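PDB 6IUQ: prolyl 4-hydroxylase from Phytophthora capsici LT1534, which probably hydroxylates proline residues at the C4 position, using an iron(II) centre with 2-oxoglutarate and molecular oxygen as co-substrates. Local coordinates for residues Y316-I319 with Q320-D324. Sequence-based numbering, arbitrary orientation.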
# COMPACT_ATOMS: atom_id res chain seq x y z
N TYR A 316 -2.94 -27.29 5.81
CA TYR A 316 -4.09 -26.89 6.62
C TYR A 316 -3.80 -26.87 8.12
O TYR A 316 -4.17 -25.91 8.79
CB TYR A 316 -5.28 -27.81 6.36
CG TYR A 316 -6.57 -27.37 7.02
CD1 TYR A 316 -7.21 -26.20 6.64
CD2 TYR A 316 -7.17 -28.16 8.01
CE1 TYR A 316 -8.42 -25.81 7.24
CE2 TYR A 316 -8.37 -27.78 8.62
CZ TYR A 316 -8.99 -26.60 8.23
OH TYR A 316 -10.18 -26.22 8.82
N GLY A 317 -3.18 -27.92 8.65
CA GLY A 317 -2.79 -27.94 10.05
C GLY A 317 -1.87 -26.76 10.39
O GLY A 317 -1.98 -26.14 11.45
N PHE A 318 -0.98 -26.43 9.46
CA PHE A 318 -0.07 -25.31 9.65
C PHE A 318 -0.85 -24.00 9.69
O PHE A 318 -0.66 -23.21 10.60
CB PHE A 318 0.99 -25.30 8.54
CG PHE A 318 2.00 -24.19 8.67
CD1 PHE A 318 2.70 -24.00 9.86
CD2 PHE A 318 2.25 -23.33 7.61
CE1 PHE A 318 3.62 -22.98 9.98
CE2 PHE A 318 3.18 -22.31 7.72
CZ PHE A 318 3.86 -22.13 8.91
N ILE A 319 -1.75 -23.80 8.72
CA ILE A 319 -2.60 -22.61 8.66
C ILE A 319 -3.40 -22.43 9.95
O ILE A 319 -3.51 -21.31 10.47
CB ILE A 319 -3.62 -22.68 7.48
CG1 ILE A 319 -2.93 -22.76 6.10
CG2 ILE A 319 -4.55 -21.50 7.51
CD1 ILE A 319 -2.30 -21.53 5.65
N GLN A 320 -3.97 -23.52 10.45
CA GLN A 320 -4.78 -23.48 11.68
C GLN A 320 -3.97 -23.09 12.91
O GLN A 320 -4.46 -22.40 13.79
CB GLN A 320 -5.47 -24.84 11.93
CG GLN A 320 -6.67 -25.15 11.03
CD GLN A 320 -7.98 -24.56 11.54
OE1 GLN A 320 -8.02 -23.45 12.07
NE2 GLN A 320 -9.08 -25.31 11.37
N ARG A 321 -2.72 -23.56 12.99
CA ARG A 321 -1.82 -23.13 14.07
C ARG A 321 -1.52 -21.64 13.96
O ARG A 321 -1.46 -20.95 14.97
CB ARG A 321 -0.51 -23.92 14.05
CG ARG A 321 -0.71 -25.37 14.46
CD ARG A 321 0.53 -25.92 15.10
NE ARG A 321 0.32 -27.30 15.52
CZ ARG A 321 -0.04 -27.66 16.74
NH1 ARG A 321 -0.22 -26.75 17.69
NH2 ARG A 321 -0.21 -28.95 17.02
N LEU A 322 -1.35 -21.14 12.74
CA LEU A 322 -1.15 -19.71 12.57
C LEU A 322 -2.39 -18.95 12.96
O LEU A 322 -2.30 -17.89 13.57
CB LEU A 322 -0.75 -19.37 11.13
CG LEU A 322 0.55 -20.05 10.68
CD1 LEU A 322 0.85 -19.68 9.24
CD2 LEU A 322 1.69 -19.65 11.59
N ARG A 323 -3.56 -19.49 12.63
CA ARG A 323 -4.80 -18.83 13.00
C ARG A 323 -4.95 -18.79 14.52
O ARG A 323 -5.44 -17.81 15.08
CB ARG A 323 -6.00 -19.52 12.35
CG ARG A 323 -6.06 -19.26 10.86
CD ARG A 323 -7.11 -20.11 10.20
NE ARG A 323 -8.38 -19.94 10.88
CZ ARG A 323 -9.27 -19.00 10.60
NH1 ARG A 323 -9.06 -18.13 9.62
NH2 ARG A 323 -10.39 -18.94 11.31
N ASP A 324 -4.49 -19.84 15.19
CA ASP A 324 -4.47 -19.88 16.65
C ASP A 324 -3.55 -18.81 17.28
O ASP A 324 -3.88 -18.20 18.29
CB ASP A 324 -4.06 -21.26 17.13
CG ASP A 324 -5.20 -22.26 17.08
OD1 ASP A 324 -6.35 -21.86 17.35
OD2 ASP A 324 -4.95 -23.46 16.76
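Y316 and Q320, one turn apart in the C-terminal alpha-helix 313-328, meet through backbone and side chain alike. Four successive i to i+4 hydrogen bonds cross between 316-319 and 320-324. The amide of Q320 donates to Y316 O (N to O 2.9 Å), that of R321 to G317 O and that of L322 to F318 O, and R323 N gives a 2.8 Å bond to I319 O. Four carbonyls and four amides are thus satisfied within the helix, and D324 N to Q320 O carries the same pattern one residue on.

On one flank Y316 CG, anti to the backbone N and beside the carbonyl carbon (chi1 -173°), sends the ring along the Q320 side chain, whose bend at chi2 goes with NE2 lying 2.9 Å from Y316 OH. Q320 CG sits over one ring face in a CH-pi contact, 4.0 Å from the centroid of the Y316 ring, while ring and amide planes are turned 61° apart.

F318 and L322 form an apolar pair on another flank: L322 CD1 lies over a ring face, offset toward the rim, 3.8 Å from F318 CE2. L270 touches both, F257 packs on F318, and L258 and L261 of helix 254-262 pack on L322. This joins the helix to helix 254-262 and to the loop carrying L270, at the periphery of the chain, away from the iron site of H156, D158 and H215. I319, buried against L270 and V309 of helix 296-311, passes obliquely by R323. The R323 guanidinium finds its charge partner in E277, through a salt bridge from NH2, and NH1 adds a weak hydrogen bond to G273 O. Nearer the helix, the aliphatic part of R323 brushes I319, with CD 4.0 Å from I319 CG2.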